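Long-range contact in invasion protein INVA (Salmonella enterica, PDB 2X49), which forms part of the export apparatus of the Salmonella type III secretion system and is involved in invasion of intestinal epithelial cells: residues Leu154-Val168 and Arg192-Trp204. Residues are numbered along the deposited sequence; the frame is centred on the assembly and turned at random.
Sequences LDQLEAKFPDLLKEV and RNMKLIMEALALW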
ATOM      1  N   LEU A 154       1.124   3.631 -22.628  1.00 16.73           N
ATOM      2  CA  LEU A 154       0.351   4.601 -23.443  1.00 16.18           C
ATOM      3  C   LEU A 154       0.204   4.072 -24.853  1.00 16.66           C
ATOM      4  O   LEU A 154      -0.842   4.174 -25.491  1.00 15.76           O
ATOM      5  CB  LEU A 154       0.995   5.991 -23.493  1.00 15.71           C
ATOM      6  CG  LEU A 154       1.080   6.720 -22.147  1.00 15.43           C
ATOM      7  CD1 LEU A 154       1.894   7.999 -22.338  1.00 17.60           C
ATOM      8  CD2 LEU A 154      -0.336   7.069 -21.688  1.00 15.80           C
ATOM      9  N   ASP A 155       1.283   3.449 -25.288  1.00 17.80           N
ATOM     10  CA  ASP A 155       1.357   2.886 -26.638  1.00 19.74           C
ATOM     11  C   ASP A 155       0.394   1.730 -26.803  1.00 19.82           C
ATOM     12  O   ASP A 155      -0.282   1.615 -27.826  1.00 20.20           O
ATOM     13  CB  ASP A 155       2.790   2.497 -27.020  1.00 20.46           C
ATOM     14  CG  ASP A 155       3.577   3.703 -27.501  1.00 22.76           C
ATOM     15  OD1 ASP A 155       2.925   4.717 -27.832  1.00 26.72           O
ATOM     16  OD2 ASP A 155       4.820   3.650 -27.583  1.00 25.00           O
ATOM     17  N   GLN A 156       0.298   0.946 -25.744  1.00 21.05           N
ATOM     18  CA  GLN A 156      -0.602  -0.210 -25.710  1.00 21.92           C
ATOM     19  C   GLN A 156      -2.029   0.293 -25.782  1.00 21.80           C
ATOM     20  O   GLN A 156      -2.890  -0.267 -26.443  1.00 21.57           O
ATOM     21  CB  GLN A 156      -0.411  -1.055 -24.438  1.00 22.36           C
ATOM     22  CG  GLN A 156       0.921  -1.835 -24.374  1.00 25.47           C
ATOM     23  CD  GLN A 156       1.088  -2.687 -23.107  1.00 27.63           C
ATOM     24  OE1 GLN A 156       0.970  -2.061 -21.933  1.00 29.02           O
ATOM     25  NE2 GLN A 156       1.330  -3.892 -23.189  1.00 27.41           N
ATOM     26  N   LEU A 157      -2.255   1.378 -25.073  1.00 21.73           N
ATOM     27  CA  LEU A 157      -3.606   1.942 -24.935  1.00 21.97           C
ATOM     28  C   LEU A 157      -4.026   2.578 -26.246  1.00 21.86           C
ATOM     29  O   LEU A 157      -5.185   2.572 -26.655  1.00 21.90           O
ATOM     30  CB  LEU A 157      -3.673   2.977 -23.802  1.00 21.93           C
ATOM     31  CG  LEU A 157      -5.077   3.540 -23.526  1.00 23.32           C
ATOM     32  CD1 LEU A 157      -5.727   2.848 -22.336  1.00 24.87           C
ATOM     33  CD2 LEU A 157      -5.042   5.068 -23.310  1.00 24.78           C
ATOM     34  N   GLU A 158      -3.031   3.106 -26.919  1.00 21.81           N
ATOM     35  CA  GLU A 158      -3.256   3.893 -28.117  1.00 22.44           C
ATOM     36  C   GLU A 158      -3.785   2.997 -29.193  1.00 22.32           C
ATOM     37  O   GLU A 158      -4.553   3.395 -30.060  1.00 22.12           O
ATOM     38  CB  GLU A 158      -1.979   4.554 -28.625  1.00 22.43           C
ATOM     39  CG  GLU A 158      -2.206   5.209 -29.964  1.00 22.88           C
ATOM     40  CD  GLU A 158      -1.073   6.112 -30.396  1.00 24.44           C
ATOM     41  OE1 GLU A 158      -0.142   6.317 -29.595  1.00 26.26           O
ATOM     42  OE2 GLU A 158      -1.120   6.612 -31.539  1.00 28.79           O
ATOM     43  N   ALA A 159      -3.335   1.766 -29.083  1.00 22.83           N
ATOM     44  CA  ALA A 159      -3.631   0.726 -30.069  1.00 23.45           C
ATOM     45  C   ALA A 159      -5.094   0.409 -30.003  1.00 23.84           C
ATOM     46  O   ALA A 159      -5.654  -0.237 -30.876  1.00 24.90           O
ATOM     47  CB  ALA A 159      -2.805  -0.540 -29.813  1.00 23.42           C
ATOM     48  N   LYS A 160      -5.693   0.884 -28.926  1.00 24.04           N
ATOM     49  CA  LYS A 160      -7.093   0.546 -28.605  1.00 24.38           C
ATOM     50  C   LYS A 160      -8.030   1.732 -28.562  1.00 23.78           C
ATOM     51  O   LYS A 160      -9.173   1.665 -28.993  1.00 23.57           O
ATOM     52  CB  LYS A 160      -7.157  -0.221 -27.289  1.00 24.66           C
ATOM     53  CG  LYS A 160      -6.356  -1.514 -27.336  1.00 26.63           C
ATOM     54  CD  LYS A 160      -6.565  -2.334 -26.085  1.00 29.70           C
ATOM     55  CE  LYS A 160      -6.147  -1.562 -24.863  1.00 31.25           C
ATOM     56  NZ  LYS A 160      -6.505  -2.280 -23.604  1.00 33.63           N
ATOM     57  N   PHE A 161      -7.491   2.826 -28.073  1.00 23.35           N
ATOM     58  CA  PHE A 161      -8.247   4.076 -27.904  1.00 22.74           C
ATOM     59  C   PHE A 161      -7.461   5.303 -28.402  1.00 21.71           C
ATOM     60  O   PHE A 161      -7.070   6.153 -27.619  1.00 21.64           O
ATOM     61  CB  PHE A 161      -8.679   4.219 -26.452  1.00 23.30           C
ATOM     62  CG  PHE A 161      -9.445   3.017 -25.942  1.00 24.63           C
ATOM     63  CD1 PHE A 161     -10.704   2.727 -26.444  1.00 27.53           C
ATOM     64  CD2 PHE A 161      -8.898   2.182 -24.984  1.00 27.38           C
ATOM     65  CE1 PHE A 161     -11.414   1.605 -25.988  1.00 28.96           C
ATOM     66  CE2 PHE A 161      -9.600   1.065 -24.515  1.00 27.50           C
ATOM     67  CZ  PHE A 161     -10.859   0.782 -25.019  1.00 28.03           C
ATOM     68  N   PRO A 162      -7.241   5.390 -29.723  1.00 21.54           N
ATOM     69  CA  PRO A 162      -6.301   6.398 -30.231  1.00 21.03           C
ATOM     70  C   PRO A 162      -6.697   7.818 -29.953  1.00 20.26           C
ATOM     71  O   PRO A 162      -5.851   8.669 -29.721  1.00 20.23           O
ATOM     72  CB  PRO A 162      -6.264   6.137 -31.731  1.00 20.59           C
ATOM     73  CG  PRO A 162      -6.776   4.758 -31.909  1.00 21.59           C
ATOM     74  CD  PRO A 162      -7.612   4.395 -30.739  1.00 21.47           C
ATOM     75  N   ASP A 163      -7.994   8.064 -29.935  1.00 19.94           N
ATOM     76  CA  ASP A 163      -8.477   9.459 -29.811  1.00 19.48           C
ATOM     77  C   ASP A 163      -8.381   9.935 -28.362  1.00 17.68           C
ATOM     78  O   ASP A 163      -8.116  11.099 -28.033  1.00 16.58           O
ATOM     79  CB  ASP A 163      -9.876   9.634 -30.398  1.00 20.29           C
ATOM     80  CG  ASP A 163      -9.839   9.850 -31.896  1.00 24.03           C
ATOM     81  OD1 ASP A 163      -8.984   9.236 -32.597  1.00 28.02           O
ATOM     82  OD2 ASP A 163     -10.670  10.640 -32.393  1.00 28.13           O
ATOM     83  N   LEU A 164      -8.520   8.977 -27.483  1.00 17.04           N
ATOM     84  CA  LEU A 164      -8.413   9.262 -26.070  1.00 16.23           C
ATOM     85  C   LEU A 164      -6.966   9.650 -25.727  1.00 16.25           C
ATOM     86  O   LEU A 164      -6.701  10.618 -25.038  1.00 14.86           O
ATOM     87  CB  LEU A 164      -8.894   8.061 -25.237  1.00 15.64           C
ATOM     88  CG  LEU A 164      -8.707   8.167 -23.742  1.00 16.55           C
ATOM     89  CD1 LEU A 164      -9.379   9.371 -23.117  1.00 17.28           C
ATOM     90  CD2 LEU A 164      -9.169   6.861 -23.086  1.00 20.00           C
ATOM     91  N   LEU A 165      -6.040   8.912 -26.286  1.00 17.39           N
ATOM     92  CA  LEU A 165      -4.619   9.170 -26.020  1.00 18.59           C
ATOM     93  C   LEU A 165      -4.264  10.538 -26.630  1.00 17.78           C
ATOM     94  O   LEU A 165      -3.591  11.350 -26.018  1.00 17.22           O
ATOM     95  CB  LEU A 165      -3.712   8.077 -26.611  1.00 19.64           C
ATOM     96  CG  LEU A 165      -2.233   8.159 -26.194  1.00 23.19           C
ATOM     97  CD1 LEU A 165      -2.126   8.091 -24.700  1.00 27.54           C
ATOM     98  CD2 LEU A 165      -1.395   7.083 -26.822  1.00 27.45           C
ATOM     99  N   LYS A 166      -4.776  10.764 -27.818  1.00 18.03           N
ATOM    100  CA  LYS A 166      -4.529  12.030 -28.542  1.00 17.78           C
ATOM    101  C   LYS A 166      -4.888  13.203 -27.643  1.00 17.34           C
ATOM    102  O   LYS A 166      -4.143  14.179 -27.505  1.00 16.68           O
ATOM    103  CB  LYS A 166      -5.340  12.129 -29.836  1.00 18.76           C
ATOM    104  CG  LYS A 166      -4.696  11.389 -30.969  1.00 21.98           C
ATOM    105  CD  LYS A 166      -5.431  11.576 -32.278  1.00 26.37           C
ATOM    106  CE  LYS A 166      -5.499  13.046 -32.631  1.00 28.61           C
ATOM    107  NZ  LYS A 166      -4.145  13.659 -32.599  1.00 31.84           N
ATOM    108  N   GLU A 167      -6.056  13.093 -27.027  1.00 16.81           N
ATOM    109  CA  GLU A 167      -6.603  14.218 -26.237  1.00 17.06           C
ATOM    110  C   GLU A 167      -5.811  14.449 -24.974  1.00 15.76           C
ATOM    111  O   GLU A 167      -5.529  15.571 -24.542  1.00 15.19           O
ATOM    112  CB  GLU A 167      -8.078  13.991 -25.895  1.00 17.62           C
ATOM    113  CG  GLU A 167      -8.750  15.161 -25.147  1.00 19.44           C
ATOM    114  CD  GLU A 167      -8.710  16.541 -25.856  1.00 22.83           C
ATOM    115  OE1 GLU A 167      -8.490  16.626 -27.087  1.00 25.03           O
ATOM    116  OE2 GLU A 167      -8.933  17.559 -25.143  1.00 25.89           O
ATOM    117  N   VAL A 168      -5.466  13.357 -24.327  1.00 14.50           N
ATOM    118  CA  VAL A 168      -4.714  13.426 -23.078  1.00 15.48           C
ATOM    119  C   VAL A 168      -3.380  14.106 -23.294  1.00 15.26           C
ATOM    120  O   VAL A 168      -2.982  14.976 -22.506  1.00 16.19           O
ATOM    121  CB  VAL A 168      -4.539  12.053 -22.431  1.00 14.75           C
ATOM    122  CG1 VAL A 168      -3.594  12.168 -21.225  1.00 18.19           C
ATOM    123  CG2 VAL A 168      -5.909  11.575 -21.957  1.00 17.04           C
ATOM    124  N   ARG A 192      -3.886  -0.641 -13.275  1.00 16.44           N
ATOM    125  CA  ARG A 192      -4.402  -1.588 -14.274  1.00 17.83           C
ATOM    126  C   ARG A 192      -5.479  -1.004 -15.196  1.00 17.82           C
ATOM    127  O   ARG A 192      -5.505  -1.292 -16.373  1.00 18.53           O
ATOM    128  CB  ARG A 192      -4.949  -2.868 -13.622  1.00 17.87           C
ATOM    129  CG  ARG A 192      -5.459  -3.849 -14.650  1.00 21.37           C
ATOM    130  CD  ARG A 192      -5.528  -5.261 -14.105  1.00 21.51           C
ATOM    131  NE  ARG A 192      -4.224  -5.918 -14.223  1.00 22.70           N
ATOM    132  CZ  ARG A 192      -3.702  -6.337 -15.359  1.00 23.38           C
ATOM    133  NH1 ARG A 192      -4.405  -6.240 -16.475  1.00 25.92           N
ATOM    134  NH2 ARG A 192      -2.484  -6.888 -15.386  1.00 23.91           N
ATOM    135  N   ASN A 193      -6.352  -0.197 -14.611  1.00 19.05           N
ATOM    136  CA  ASN A 193      -7.452   0.399 -15.399  1.00 19.33           C
ATOM    137  C   ASN A 193      -7.019   1.704 -16.045  1.00 19.48           C
ATOM    138  O   ASN A 193      -7.452   2.796 -15.659  1.00 19.37           O
ATOM    139  CB  ASN A 193      -8.686   0.611 -14.552  1.00 19.72           C
ATOM    140  CG  ASN A 193      -9.922   0.738 -15.398  1.00 24.47           C
ATOM    141  OD1 ASN A 193      -9.848   1.046 -16.613  1.00 26.04           O
ATOM    142  ND2 ASN A 193     -11.080   0.454 -14.791  1.00 27.49           N
ATOM    143  N   MET A 194      -6.130   1.546 -17.004  1.00 18.40           N
ATOM    144  CA  MET A 194      -5.483   2.673 -17.640  1.00 19.82           C
ATOM    145  C   MET A 194      -6.490   3.506 -18.382  1.00 18.57           C
ATOM    146  O   MET A 194      -6.365   4.721 -18.415  1.00 18.78           O
ATOM    147  CB  MET A 194      -4.349   2.225 -18.558  1.00 20.62           C
ATOM    148  CG  MET A 194      -3.378   3.361 -18.892  1.00 26.78           C
ATOM    149  SD  MET A 194      -2.496   3.952 -17.412  1.00 33.28           S
ATOM    150  CE  MET A 194      -1.294   2.636 -17.187  1.00 37.57           C
ATOM    151  N   LYS A 195      -7.517   2.867 -18.885  1.00 17.50           N
ATOM    152  CA  LYS A 195      -8.504   3.575 -19.737  1.00 17.31           C
ATOM    153  C   LYS A 195      -9.209   4.606 -18.864  1.00 17.11           C
ATOM    154  O   LYS A 195      -9.410   5.781 -19.220  1.00 15.89           O
ATOM    155  CB  LYS A 195      -9.533   2.659 -20.372  1.00 17.40           C
ATOM    156  CG  LYS A 195     -10.570   3.395 -21.261  1.00 19.97           C
ATOM    157  CD  LYS A 195     -11.626   2.456 -21.777  1.00 22.44           C
ATOM    158  CE  LYS A 195     -12.664   3.170 -22.657  1.00 22.55           C
ATOM    159  NZ  LYS A 195     -13.816   2.297 -23.099  1.00 25.80           N
ATOM    160  N   LEU A 196      -9.570   4.163 -17.685  1.00 16.83           N
ATOM    161  CA  LEU A 196     -10.280   5.082 -16.748  1.00 17.80           C
ATOM    162  C   LEU A 196      -9.390   6.208 -16.235  1.00 17.35           C
ATOM    163  O   LEU A 196      -9.804   7.361 -16.032  1.00 17.23           O
ATOM    164  CB  LEU A 196     -10.927   4.311 -15.612  1.00 18.47           C
ATOM    165  CG  LEU A 196     -12.133   3.518 -16.112  1.00 23.71           C
ATOM    166  CD1 LEU A 196     -12.910   2.930 -14.908  1.00 28.19           C
ATOM    167  CD2 LEU A 196     -13.059   4.337 -17.030  1.00 27.82           C
ATOM    168  N   ILE A 197      -8.128   5.905 -16.044  1.00 16.38           N
ATOM    169  CA  ILE A 197      -7.213   6.861 -15.566  1.00 17.16           C
ATOM    170  C   ILE A 197      -7.072   7.932 -16.639  1.00 16.03           C
ATOM    171  O   ILE A 197      -7.024   9.113 -16.336  1.00 16.13           O
ATOM    172  CB  ILE A 197      -5.860   6.274 -15.169  1.00 16.83           C
ATOM    173  CG1 ILE A 197      -6.042   5.454 -13.897  1.00 16.21           C
ATOM    174  CG2 ILE A 197      -4.834   7.340 -14.883  1.00 19.45           C
ATOM    175  CD1 ILE A 197      -4.833   4.596 -13.588  1.00 18.12           C
ATOM    176  N   MET A 198      -6.923   7.481 -17.856  1.00 16.19           N
ATOM    177  CA  MET A 198      -6.772   8.401 -19.020  1.00 16.69           C
ATOM    178  C   MET A 198      -8.004   9.245 -19.220  1.00 17.20           C
ATOM    179  O   MET A 198      -7.899  10.443 -19.548  1.00 17.01           O
ATOM    180  CB  MET A 198      -6.341   7.671 -20.276  1.00 17.13           C
ATOM    181  CG  MET A 198      -4.975   7.069 -20.205  1.00 18.54           C
ATOM    182  SD  MET A 198      -3.697   8.329 -20.172  1.00 23.67           S
ATOM    183  CE  MET A 198      -2.995   8.036 -18.569  1.00 29.65           C
ATOM    184  N   GLU A 199      -9.171   8.659 -19.035  1.00 15.28           N
ATOM    185  CA  GLU A 199     -10.413   9.456 -19.165  1.00 15.72           C
ATOM    186  C   GLU A 199     -10.405  10.581 -18.108  1.00 17.08           C
ATOM    187  O   GLU A 199     -10.811  11.723 -18.356  1.00 16.28           O
ATOM    188  CB  GLU A 199     -11.678   8.606 -19.031  1.00 15.51           C
ATOM    189  CG  GLU A 199     -11.926   7.766 -20.227  1.00 17.34           C
ATOM    190  CD  GLU A 199     -13.092   6.787 -20.042  1.00 20.38           C
ATOM    191  OE1 GLU A 199     -13.540   6.626 -18.869  1.00 24.89           O
ATOM    192  OE2 GLU A 199     -13.540   6.187 -21.051  1.00 22.79           O
ATOM    193  N   ALA A 200      -9.903  10.257 -16.934  1.00 16.76           N
ATOM    194  CA  ALA A 200      -9.859  11.252 -15.842  1.00 15.99           C
ATOM    195  C   ALA A 200      -8.808  12.315 -16.081  1.00 16.77           C
ATOM    196  O   ALA A 200      -9.021  13.498 -15.811  1.00 17.88           O
ATOM    197  CB  ALA A 200      -9.657  10.563 -14.445  1.00 16.47           C
ATOM    198  N   LEU A 201      -7.744  11.930 -16.742  1.00 16.53           N
ATOM    199  CA  LEU A 201      -6.709  12.913 -17.115  1.00 16.52           C
ATOM    200  C   LEU A 201      -7.246  13.837 -18.192  1.00 16.62           C
ATOM    201  O   LEU A 201      -6.959  15.046 -18.179  1.00 16.32           O
ATOM    202  CB  LEU A 201      -5.432  12.256 -17.575  1.00 16.91           C
ATOM    203  CG  LEU A 201      -4.575  11.692 -16.458  1.00 16.86           C
ATOM    204  CD1 LEU A 201      -3.535  10.690 -17.006  1.00 20.87           C
ATOM    205  CD2 LEU A 201      -3.904  12.816 -15.769  1.00 16.28           C
ATOM    206  N   ALA A 202      -8.047  13.297 -19.116  1.00 16.44           N
ATOM    207  CA  ALA A 202      -8.569  14.110 -20.240  1.00 16.78           C
ATOM    208  C   ALA A 202      -9.487  15.175 -19.690  1.00 18.20           C
ATOM    209  O   ALA A 202      -9.608  16.285 -20.269  1.00 19.14           O
ATOM    210  CB  ALA A 202      -9.311  13.266 -21.278  1.00 16.05           C
ATOM    211  N   LEU A 203     -10.112  14.848 -18.573  1.00 18.15           N
ATOM    212  CA  LEU A 203     -11.071  15.753 -17.883  1.00 18.72           C
ATOM    213  C   LEU A 203     -10.350  16.812 -17.058  1.00 17.42           C
ATOM    214  O   LEU A 203     -10.704  18.025 -17.095  1.00 18.63           O
ATOM    215  CB  LEU A 203     -12.071  14.962 -17.024  1.00 19.81           C
ATOM    216  CG  LEU A 203     -13.176  15.731 -16.299  1.00 21.08           C
ATOM    217  CD1 LEU A 203     -14.078  16.432 -17.327  1.00 24.12           C
ATOM    218  CD2 LEU A 203     -13.999  14.831 -15.360  1.00 24.62           C
ATOM    219  N   TRP A 204      -9.325  16.391 -16.341  1.00 17.00           N
ATOM    220  CA  TRP A 204      -8.708  17.222 -15.307  1.00 16.09           C
ATOM    221  C   TRP A 204      -7.430  17.915 -15.706  1.00 16.36           C
ATOM    222  O   TRP A 204      -7.143  19.035 -15.277  1.00 15.84           O
ATOM    223  CB  TRP A 204      -8.496  16.395 -14.027  1.00 16.02           C
ATOM    224  CG  TRP A 204      -9.785  16.161 -13.285  1.00 16.69           C
ATOM    225  CD1 TRP A 204     -10.472  14.969 -13.216  1.00 19.02           C
ATOM    226  CD2 TRP A 204     -10.524  17.085 -12.497  1.00 19.35           C
ATOM    227  NE1 TRP A 204     -11.579  15.107 -12.450  1.00 20.70           N
ATOM    228  CE2 TRP A 204     -11.638  16.389 -11.980  1.00 20.98           C
ATOM    229  CE3 TRP A 204     -10.347  18.422 -12.154  1.00 20.31           C
ATOM    230  CZ2 TRP A 204     -12.574  16.991 -11.167  1.00 21.74           C
ATOM    231  CZ3 TRP A 204     -11.291  19.010 -11.327  1.00 22.76           C
ATOM    232  CH2 TRP A 204     -12.384  18.298 -10.859  1.00 22.04           C
TER
HETATM  233  O   HOH W   1     -10.063  17.174 -22.786  1.00 25.60           O
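The phenyl ring of Phe161 is laid against Lys195, whose aliphatic chain crosses one face: Lys195 CE lies 4.0 Å from the centroid of the Phe161 ring, 19° off the normal, a CH-pi contact. Lys195 CG, CD and CE run over the face above CE2, CZ and CE1, and the chain, extended beyond CG, ends with NZ beside CE1 and CZ. Lysine suits this partly exposed margin, its methylenes packing on the aromatic while its charge sits at the end. Lys160 CB lies over the opposite face, toward the rim, so a lysine carbon lies on each side.

Inside this margin the packing is apolar and of knobs-into-holes kind. Leu164 fits among Lys195, Met198, Glu199 and Ala202; its CD1 reaches Ala202 CB at 4.3 Å. In return Met198 enters the hole formed by Leu154, Leu157, Leu164 and Val168. Its CG, anti to the carbonyl carbon, lies 3.7 Å from Leu157 CD2, and the bend of this flexible, unbranched chain at chi2 (-69°) turns SD to 3.9 Å from Leu154 CD2. Compact, beta-branched Val168 straddles the end of the interface, CG1 on Met198 SD and Leu201 CB, CG2 at 3.9 Å from Ala202 CB; the small alanine lets the backbones approach here, Val168 CA and Ala202 CA being 4.8 Å apart. Nearby, one water donates to both Glu167 OE2 and Ala202 O, bridging the segments.

Helix 194-204 thus packs at 41° to 162-168 and nearly perpendicular to 154-158, within an all-helical part of the C-terminal domain. Helix 174-185 adds Ile177 against Val168 and Met198, with Val174 on Leu154 and Leu181 on Met194, while helix 211-221 packs on Ala200 and Leu201.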